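Local coordinates for protein leucyl aminopeptidase (Trypanosoma brucei brucei, PDB 5NTD) that probably removes leucine and similar residues from the N-termini of peptides as a metal-dependent M17 aminopeptidase, and binds the inhibitor bestatin beside two manganese ions, at residues 44-49 with 131-136; 69-74 with 100-105; 62-67 with 142-147. All coordinates share one frame; numbering follows the deposited sequence.

Contact 1 of 3, residues 44-49 with 131-136; sequences SGLAVL and LDEVKE
Leu46, the first residue of strand 46-52, faces a type I beta turn that runs from Leu131 to Val134 in the connection from helix 120-131 to strand 140-145. The backbones stay well separated: Leu46 CA and Val134 CA, the nearest such pair, are 6.7 Å apart, and no hydrogen bond joins the two segments. The turn is closed by its own bond, Val134 N to Leu131 O at 3.2 Å, while Leu46 N makes a weak 3.3 Å bond to Ser44 OG, two residues earlier, just before the strand.

Side chains bridge the gap. Leu46 sends its CB toward the turn, and with CG anti to its backbone N (chi1 179°) the isobutyl group extends so that CD2 meets Val134 CG2 at 3.5 Å, tighter than a usual methyl contact. The two side chains cross at about a right angle. The touching methyl of Val134 is the branch lying beside its own backbone N. Leu131 starts away from the strand, but its end swings back, bringing CD2 to 4.3 Å from Leu46 CD2. On the other branch, Leu46 CD1 approaches the Glu133 carboxylate only marginally, and the exact position of OE1 is doubtful.

Glu133 itself is tied down through OE2 in a salt bridge to Arg101, and it packs on Tyr84 of the second subunit. Leu46, at the start of its strand in the mixed sheet of this N-terminal, macro-like domain, thus packs against the connection into strand 140-145. Apart from the marginal approach of Glu133, the link is methyl packing, and that carboxylate finds its charged partner, Arg101, outside the two segments.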
loop_
_atom_site.group_PDB
_atom_site.type_symbol
_atom_site.label_atom_id
_atom_site.label_comp_id
_atom_site.label_asym_id
_atom_site.label_seq_id
_atom_site.Cartn_x
_atom_site.Cartn_y
_atom_site.Cartn_z
ATOM N N SER G 44 -52.852 -7.473 -15.348
ATOM C CA SER G 44 -52.132 -8.749 -15.140
ATOM C C SER G 44 -52.365 -9.283 -13.748
ATOM O O SER G 44 -53.067 -8.663 -12.950
ATOM C CB SER G 44 -50.603 -8.586 -15.381
ATOM O OG SER G 44 -49.945 -7.904 -14.315
ATOM N N GLY G 45 -51.654 -10.368 -13.427
ATOM C CA GLY G 45 -51.688 -10.978 -12.073
ATOM C C GLY G 45 -50.894 -10.310 -10.967
ATOM O O GLY G 45 -50.827 -10.802 -9.828
ATOM N N LEU G 46 -50.342 -9.142 -11.271
ATOM C CA LEU G 46 -49.648 -8.356 -10.250
ATOM C C LEU G 46 -50.137 -6.924 -10.256
ATOM O O LEU G 46 -50.246 -6.297 -11.303
ATOM C CB LEU G 46 -48.137 -8.384 -10.503
ATOM C CG LEU G 46 -47.290 -7.580 -9.536
ATOM C CD1 LEU G 46 -47.336 -8.131 -8.111
ATOM C CD2 LEU G 46 -45.843 -7.539 -10.037
ATOM N N ALA G 47 -50.389 -6.407 -9.073
ATOM C CA ALA G 47 -50.676 -4.977 -8.919
ATOM C C ALA G 47 -49.880 -4.422 -7.774
ATOM O O ALA G 47 -49.706 -5.089 -6.735
ATOM C CB ALA G 47 -52.160 -4.740 -8.663
ATOM N N VAL G 48 -49.445 -3.181 -7.944
ATOM C CA VAL G 48 -48.613 -2.507 -6.938
ATOM C C VAL G 48 -49.342 -1.271 -6.442
ATOM O O VAL G 48 -49.882 -0.508 -7.235
ATOM C CB VAL G 48 -47.238 -2.145 -7.513
ATOM C CG1 VAL G 48 -46.305 -1.613 -6.424
ATOM C CG2 VAL G 48 -46.603 -3.339 -8.207
ATOM N N LEU G 49 -49.318 -1.080 -5.143
ATOM C CA LEU G 49 -49.872 0.091 -4.537
ATOM C C LEU G 49 -48.841 0.784 -3.656
ATOM O O LEU G 49 -48.415 0.225 -2.639
ATOM C CB LEU G 49 -51.089 -0.288 -3.672
ATOM C CG LEU G 49 -51.738 0.856 -2.859
ATOM C CD1 LEU G 49 -52.277 1.949 -3.769
ATOM C CD2 LEU G 49 -52.841 0.318 -1.958
ATOM N N LEU G 131 -41.747 -5.647 -8.248
ATOM C CA LEU G 131 -41.615 -6.275 -9.571
ATOM C C LEU G 131 -40.827 -7.595 -9.551
ATOM O O LEU G 131 -40.832 -8.351 -10.513
ATOM C CB LEU G 131 -40.983 -5.312 -10.555
ATOM C CG LEU G 131 -41.874 -4.126 -10.900
ATOM C CD1 LEU G 131 -41.119 -3.124 -11.725
ATOM C CD2 LEU G 131 -43.100 -4.609 -11.671
ATOM N N ASP G 132 -40.128 -7.853 -8.457
ATOM C CA ASP G 132 -39.468 -9.146 -8.262
ATOM C C ASP G 132 -40.490 -10.279 -8.105
ATOM O O ASP G 132 -40.129 -11.431 -8.201
ATOM C CB ASP G 132 -38.547 -9.116 -7.051
ATOM C CG ASP G 132 -37.160 -9.654 -7.347
ATOM O OD1 ASP G 132 -36.637 -9.455 -8.470
ATOM O OD2 ASP G 132 -36.574 -10.266 -6.435
ATOM N N GLU G 133 -41.746 -9.937 -7.857
ATOM C CA GLU G 133 -42.837 -10.941 -7.746
ATOM C C GLU G 133 -43.523 -11.255 -9.088
ATOM O O GLU G 133 -44.424 -12.068 -9.155
ATOM C CB GLU G 133 -43.895 -10.576 -6.705
ATOM C CG GLU G 133 -43.468 -10.700 -5.226
ATOM C CD GLU G 133 -44.588 -10.490 -4.195
ATOM O OE1 GLU G 133 -45.478 -9.607 -4.363
ATOM O OE2 GLU G 133 -44.575 -11.220 -3.162
ATOM N N VAL G 134 -43.054 -10.641 -10.162
ATOM C CA VAL G 134 -43.593 -10.923 -11.491
ATOM C C VAL G 134 -43.362 -12.404 -11.791
ATOM O O VAL G 134 -42.249 -12.890 -11.661
ATOM C CB VAL G 134 -42.988 -10.020 -12.581
ATOM C CG1 VAL G 134 -43.275 -10.532 -13.979
ATOM C CG2 VAL G 134 -43.574 -8.623 -12.467
ATOM N N LYS G 135 -44.432 -13.086 -12.185
ATOM C CA LYS G 135 -44.418 -14.567 -12.438
ATOM C C LYS G 135 -44.081 -14.902 -13.914
ATOM O O LYS G 135 -43.305 -15.798 -14.167
ATOM C CB LYS G 135 -45.650 -15.314 -11.897
ATOM C CG LYS G 135 -46.933 -14.916 -12.560
ATOM C CD LYS G 135 -48.155 -15.527 -11.828
ATOM C CE LYS G 135 -49.172 -16.106 -12.791
ATOM N NZ LYS G 135 -50.327 -16.757 -12.127
ATOM N N GLU G 136 -44.562 -14.099 -14.855
ATOM C CA GLU G 136 -44.348 -14.316 -16.319
ATOM C C GLU G 136 -43.853 -13.057 -16.994
ATOM O O GLU G 136 -43.989 -11.972 -16.446
ATOM C CB GLU G 136 -45.653 -14.738 -17.016
#

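Contact 2 of 3, residues 69-74 with 100-105; sequences PAVAEA and VRVVVG
Val71 and Ala74, one helical turn apart, rest on Val102 and Val104, which point from the same face of strand 99-107. All the interactions between the two segments are van der Waals contacts of aliphatic groups. The tightest is Ala74 CB against Val104 CG2 at 3.7 Å, where the CB of each residue is aimed at the opposing segment. Val71 uses both branches: CG2 meets Val102 CG1 at 4.0 Å, the two side chains crossing at about a right angle, and CG1 approaches Val104 CG2 at 4.4 Å. Its trans rotamer (chi1 177°) sets CG2 beside its own backbone N and CG1 beside its carbonyl carbon, which spreads the methyls over two strand residues.

Hydrogen bonds stay within the elements. Ala74 N bonds to Ala70 O at 2.8 Å in the helix, and Asn68 OD1 accepts from Val71 N at its start.

The axes of the short segments approach to 8.9 Å and run 28° from parallel, so the helix lies nearly along the strand. Val71 also touches Val86, and Ala74 touches Tyr84, both on strand 83-89, antiparallel to 99-107 and outermost in the sheet within this chain; helix 69-77 thus covers two adjacent strands on one face of the mixed sheet of the M17 N-terminal, macro-clan domain.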
loop_
_atom_site.group_PDB
_atom_site.type_symbol
_atom_site.label_atom_id
_atom_site.label_comp_id
_atom_site.label_asym_id
_atom_site.label_seq_id
_atom_site.Cartn_x
_atom_site.Cartn_y
_atom_site.Cartn_z
ATOM N N PRO G 69 -60.218 -7.076 2.070
ATOM C CA PRO G 69 -59.721 -7.046 3.462
ATOM C C PRO G 69 -58.278 -7.516 3.656
ATOM O O PRO G 69 -57.611 -7.103 4.612
ATOM C CB PRO G 69 -60.671 -8.013 4.186
ATOM C CG PRO G 69 -61.925 -7.956 3.360
ATOM C CD PRO G 69 -61.465 -7.848 1.950
ATOM N N ALA G 70 -57.803 -8.330 2.735
ATOM C CA ALA G 70 -56.387 -8.759 2.751
ATOM C C ALA G 70 -55.446 -7.581 2.472
ATOM O O ALA G 70 -54.430 -7.379 3.136
ATOM C CB ALA G 70 -56.159 -9.869 1.732
ATOM N N VAL G 71 -55.834 -6.791 1.495
ATOM C CA VAL G 71 -55.099 -5.584 1.133
ATOM C C VAL G 71 -55.092 -4.585 2.295
ATOM O O VAL G 71 -54.086 -3.953 2.594
ATOM C CB VAL G 71 -55.672 -4.924 -0.118
ATOM C CG1 VAL G 71 -54.923 -3.626 -0.413
ATOM C CG2 VAL G 71 -55.558 -5.860 -1.307
ATOM N N ALA G 72 -56.223 -4.478 2.952
ATOM C CA ALA G 72 -56.332 -3.647 4.155
ATOM C C ALA G 72 -55.348 -4.136 5.210
ATOM O O ALA G 72 -54.685 -3.339 5.893
ATOM C CB ALA G 72 -57.747 -3.668 4.721
ATOM N N GLU G 73 -55.256 -5.447 5.346
ATOM C CA GLU G 73 -54.303 -6.039 6.328
ATOM C C GLU G 73 -52.839 -5.776 5.888
ATOM O O GLU G 73 -51.969 -5.517 6.723
ATOM C CB GLU G 73 -54.545 -7.524 6.512
ATOM C CG GLU G 73 -53.739 -8.180 7.626
ATOM C CD GLU G 73 -54.020 -7.634 9.010
ATOM O OE1 GLU G 73 -55.012 -6.904 9.156
ATOM O OE2 GLU G 73 -53.244 -7.893 9.963
ATOM N N ALA G 74 -52.597 -5.827 4.586
ATOM C CA ALA G 74 -51.256 -5.520 4.054
ATOM C C ALA G 74 -50.834 -4.115 4.447
ATOM O O ALA G 74 -49.697 -3.868 4.840
ATOM C CB ALA G 74 -51.213 -5.663 2.547
ATOM N N VAL G 100 -54.486 -12.803 -7.990
ATOM C CA VAL G 100 -53.741 -11.560 -8.255
ATOM C C VAL G 100 -52.952 -11.243 -6.997
ATOM O O VAL G 100 -53.480 -11.296 -5.868
ATOM C CB VAL G 100 -54.652 -10.370 -8.548
ATOM C CG1 VAL G 100 -53.849 -9.085 -8.509
ATOM C CG2 VAL G 100 -55.291 -10.535 -9.906
ATOM N N ARG G 101 -51.678 -10.979 -7.199
ATOM C CA ARG G 101 -50.807 -10.595 -6.080
ATOM C C ARG G 101 -50.842 -9.082 -6.019
ATOM O O ARG G 101 -50.599 -8.420 -7.021
ATOM C CB ARG G 101 -49.376 -11.089 -6.271
ATOM C CG ARG G 101 -48.448 -10.820 -5.102
ATOM C CD ARG G 101 -48.838 -11.571 -3.835
ATOM N NE ARG G 101 -47.726 -11.749 -2.914
ATOM C CZ ARG G 101 -47.778 -12.412 -1.755
ATOM N NH1 ARG G 101 -48.897 -12.951 -1.318
ATOM N NH2 ARG G 101 -46.684 -12.528 -1.017
ATOM N N VAL G 102 -51.130 -8.570 -4.842
ATOM C CA VAL G 102 -51.138 -7.130 -4.595
ATOM C C VAL G 102 -50.022 -6.795 -3.629
ATOM O O VAL G 102 -50.010 -7.302 -2.514
ATOM C CB VAL G 102 -52.468 -6.631 -3.974
ATOM C CG1 VAL G 102 -52.408 -5.137 -3.688
ATOM C CG2 VAL G 102 -53.616 -6.906 -4.920
ATOM N N VAL G 103 -49.091 -5.960 -4.088
ATOM C CA VAL G 103 -47.922 -5.577 -3.268
ATOM C C VAL G 103 -48.053 -4.157 -2.846
ATOM O O VAL G 103 -48.102 -3.256 -3.667
ATOM C CB VAL G 103 -46.584 -5.735 -4.012
ATOM C CG1 VAL G 103 -45.414 -5.362 -3.111
ATOM C CG2 VAL G 103 -46.421 -7.171 -4.494
ATOM N N VAL G 104 -48.164 -3.984 -1.547
ATOM C CA VAL G 104 -48.285 -2.644 -0.947
ATOM C C VAL G 104 -46.867 -2.170 -0.536
ATOM O O VAL G 104 -46.100 -2.957 0.024
ATOM C CB VAL G 104 -49.177 -2.657 0.293
ATOM C CG1 VAL G 104 -49.219 -1.302 0.946
ATOM C CG2 VAL G 104 -50.578 -3.087 -0.076
ATOM N N GLY G 105 -46.582 -0.899 -0.794
ATOM C CA GLY G 105 -45.329 -0.270 -0.373
ATOM C C GLY G 105 -45.542 1.059 0.282
ATOM O O GLY G 105 -46.261 1.890 -0.241
#

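Contact 3 of 3, residues 62-67 with 142-147; sequences QRLPFY and DVFVLS
Phe66 and Phe144 form an edge-to-face aromatic pair on one face of the mixed sheet of the M17 N-terminal domain, which belongs to the macro-domain clan. Phe144 is the bump: from strand 140-145 it projects into a hollow walled by Leu64, Pro65 and Phe66, successive residues of the loop between helices 59-62 and 69-77. A type I turn from Leu64 to Tyr67, closed by Tyr67 N to Leu64 O at 3.0 Å, curves this loop so that all three side chains are directed at the strand.

The Leu64 and Phe144 side chains lie alongside, pointing contrary ways, with Leu64 CD2 4.1 Å from Phe144 CD2. Pro65 meets the ring head-on and sets CG 4.2 Å from Phe144 CZ, both approaches being oblique to the ring plane. Phe66 CG sits between its backbone N and carbonyl carbon (chi1 55°), a rotamer that brings the CE2 edge of its ring to the face of Phe144. The ring planes are inclined at 61° and the centroids are 4.9 Å apart.

Tyr34, on helix 31-38, adds a second edge-to-face partner for Phe144 and also touches Pro65. Phe66 CE2 stands over one face of the Phe144 ring, offset toward the rim, 3.4 Å from Phe144 CD1.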
loop_
_atom_site.group_PDB
_atom_site.type_symbol
_atom_site.label_atom_id
_atom_site.label_comp_id
_atom_site.label_asym_id
_atom_site.label_seq_id
_atom_site.Cartn_x
_atom_site.Cartn_y
_atom_site.Cartn_z
ATOM N N GLN G 62 -59.914 2.483 -0.685
ATOM C CA GLN G 62 -61.000 1.443 -0.631
ATOM C C GLN G 62 -61.789 1.256 -1.935
ATOM O O GLN G 62 -62.229 0.167 -2.236
ATOM C CB GLN G 62 -61.999 1.763 0.470
ATOM C CG GLN G 62 -61.526 1.269 1.814
ATOM C CD GLN G 62 -62.320 1.867 2.930
ATOM O OE1 GLN G 62 -63.468 1.497 3.151
ATOM N NE2 GLN G 62 -61.720 2.829 3.645
ATOM N N ARG G 63 -61.870 2.310 -2.723
ATOM C CA ARG G 63 -62.559 2.290 -4.017
ATOM C C ARG G 63 -61.668 1.759 -5.177
ATOM O O ARG G 63 -62.089 1.684 -6.327
ATOM C CB ARG G 63 -63.093 3.706 -4.311
ATOM N N LEU G 64 -60.430 1.384 -4.881
ATOM C CA LEU G 64 -59.540 0.823 -5.936
ATOM C C LEU G 64 -59.976 -0.603 -6.278
ATOM O O LEU G 64 -60.334 -1.372 -5.380
ATOM C CB LEU G 64 -58.060 0.895 -5.513
ATOM C CG LEU G 64 -57.525 2.341 -5.382
ATOM C CD1 LEU G 64 -56.105 2.328 -4.862
ATOM C CD2 LEU G 64 -57.571 3.088 -6.704
ATOM N N PRO G 65 -59.901 -0.983 -7.557
ATOM C CA PRO G 65 -60.463 -2.244 -8.033
ATOM C C PRO G 65 -59.951 -3.518 -7.375
ATOM O O PRO G 65 -60.607 -4.551 -7.445
ATOM C CB PRO G 65 -60.107 -2.255 -9.526
ATOM C CG PRO G 65 -58.988 -1.289 -9.684
ATOM C CD PRO G 65 -59.203 -0.253 -8.621
ATOM N N PHE G 66 -58.775 -3.462 -6.776
ATOM C CA PHE G 66 -58.135 -4.667 -6.181
ATOM C C PHE G 66 -58.341 -4.719 -4.681
ATOM O O PHE G 66 -57.837 -5.623 -4.031
ATOM C CB PHE G 66 -56.620 -4.722 -6.526
ATOM C CG PHE G 66 -55.871 -3.487 -6.121
ATOM C CD1 PHE G 66 -55.453 -3.313 -4.822
ATOM C CD2 PHE G 66 -55.651 -2.460 -7.048
ATOM C CE1 PHE G 66 -54.799 -2.151 -4.440
ATOM C CE2 PHE G 66 -55.011 -1.289 -6.674
ATOM C CZ PHE G 66 -54.579 -1.129 -5.375
ATOM N N TYR G 67 -58.961 -3.700 -4.121
ATOM C CA TYR G 67 -58.980 -3.551 -2.660
ATOM C C TYR G 67 -59.896 -4.594 -2.066
ATOM O O TYR G 67 -60.940 -4.869 -2.598
ATOM C CB TYR G 67 -59.441 -2.159 -2.225
ATOM C CG TYR G 67 -59.222 -1.853 -0.752
ATOM C CD1 TYR G 67 -60.184 -2.136 0.198
ATOM C CD2 TYR G 67 -58.042 -1.247 -0.319
ATOM C CE1 TYR G 67 -59.975 -1.841 1.549
ATOM C CE2 TYR G 67 -57.823 -0.941 1.027
ATOM C CZ TYR G 67 -58.796 -1.243 1.953
ATOM O OH TYR G 67 -58.554 -0.960 3.272
ATOM N N ASP G 142 -49.832 -2.939 -13.197
ATOM C CA ASP G 142 -50.489 -1.712 -12.773
ATOM C C ASP G 142 -49.819 -1.232 -11.492
ATOM O O ASP G 142 -49.753 -1.937 -10.512
ATOM C CB ASP G 142 -51.983 -1.901 -12.542
ATOM C CG ASP G 142 -52.726 -2.327 -13.803
ATOM O OD1 ASP G 142 -52.403 -1.843 -14.912
ATOM O OD2 ASP G 142 -53.670 -3.120 -13.671
ATOM N N VAL G 143 -49.255 -0.034 -11.566
ATOM C CA VAL G 143 -48.613 0.610 -10.415
ATOM C C VAL G 143 -49.457 1.794 -10.020
ATOM O O VAL G 143 -49.422 2.875 -10.621
ATOM C CB VAL G 143 -47.166 1.040 -10.718
ATOM C CG1 VAL G 143 -46.479 1.523 -9.463
ATOM C CG2 VAL G 143 -46.383 -0.115 -11.309
ATOM N N PHE G 144 -50.198 1.588 -8.952
ATOM C CA PHE G 144 -51.084 2.628 -8.408
ATOM C C PHE G 144 -50.290 3.437 -7.413
ATOM O O PHE G 144 -49.844 2.927 -6.376
ATOM C CB PHE G 144 -52.291 2.027 -7.699
ATOM C CG PHE G 144 -53.266 1.353 -8.626
ATOM C CD1 PHE G 144 -53.062 0.053 -9.057
ATOM C CD2 PHE G 144 -54.418 2.030 -9.060
ATOM C CE1 PHE G 144 -53.965 -0.555 -9.906
ATOM C CE2 PHE G 144 -55.331 1.417 -9.908
ATOM C CZ PHE G 144 -55.094 0.133 -10.340
ATOM N N VAL G 145 -50.102 4.708 -7.739
ATOM C CA VAL G 145 -49.349 5.616 -6.859
ATOM C C VAL G 145 -50.336 6.591 -6.258
ATOM O O VAL G 145 -51.204 7.094 -6.940
ATOM C CB VAL G 145 -48.195 6.347 -7.590
ATOM C CG1 VAL G 145 -47.270 5.339 -8.256
ATOM C CG2 VAL G 145 -48.691 7.311 -8.639
ATOM N N LEU G 146 -50.165 6.872 -4.982
ATOM C CA LEU G 146 -51.058 7.777 -4.269
ATOM C C LEU G 146 -50.559 9.225 -4.234
ATOM O O LEU G 146 -51.260 10.100 -3.752
ATOM C CB LEU G 146 -51.342 7.260 -2.874
ATOM C CG LEU G 146 -51.903 5.832 -2.890
ATOM C CD1 LEU G 146 -52.174 5.361 -1.471
ATOM C CD2 LEU G 146 -53.163 5.708 -3.723
ATOM N N SER G 147 -49.358 9.454 -4.733
ATOM C CA SER G 147 -48.801 10.804 -4.857
ATOM C C SER G 147 -49.210 11.376 -6.179
ATOM O O SER G 147 -49.357 10.658 -7.159
ATOM C CB SER G 147 -47.269 10.795 -4.775
ATOM O OG SER G 147 -46.700 12.044 -5.176
#

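Overall arrangement
All three contacts build on the N-terminal sheet, using three strands adjacent in it: 140-145, 46-52 and 99-107. Backbone bonds knit them together, Val48 O to Phe144 N between contacts 1 and 3, and Gly45 O to Arg101 N between contacts 1 and 2. Contacts 2 and 3 are buried and continuous, since Phe66 CD1 packs on Val102 CG1 and loop 62-67 leads into helix 69-77. Contact 1 is only partly buried and has an acidic residue at its margin. Contacts 1 and 2 both reach the second subunit; contact 3 touches no other chain. Chemistry follows place: one leucine against a turn, aliphatic packing under a helix, and an aromatic pair flanked by leucine and proline beneath a loop.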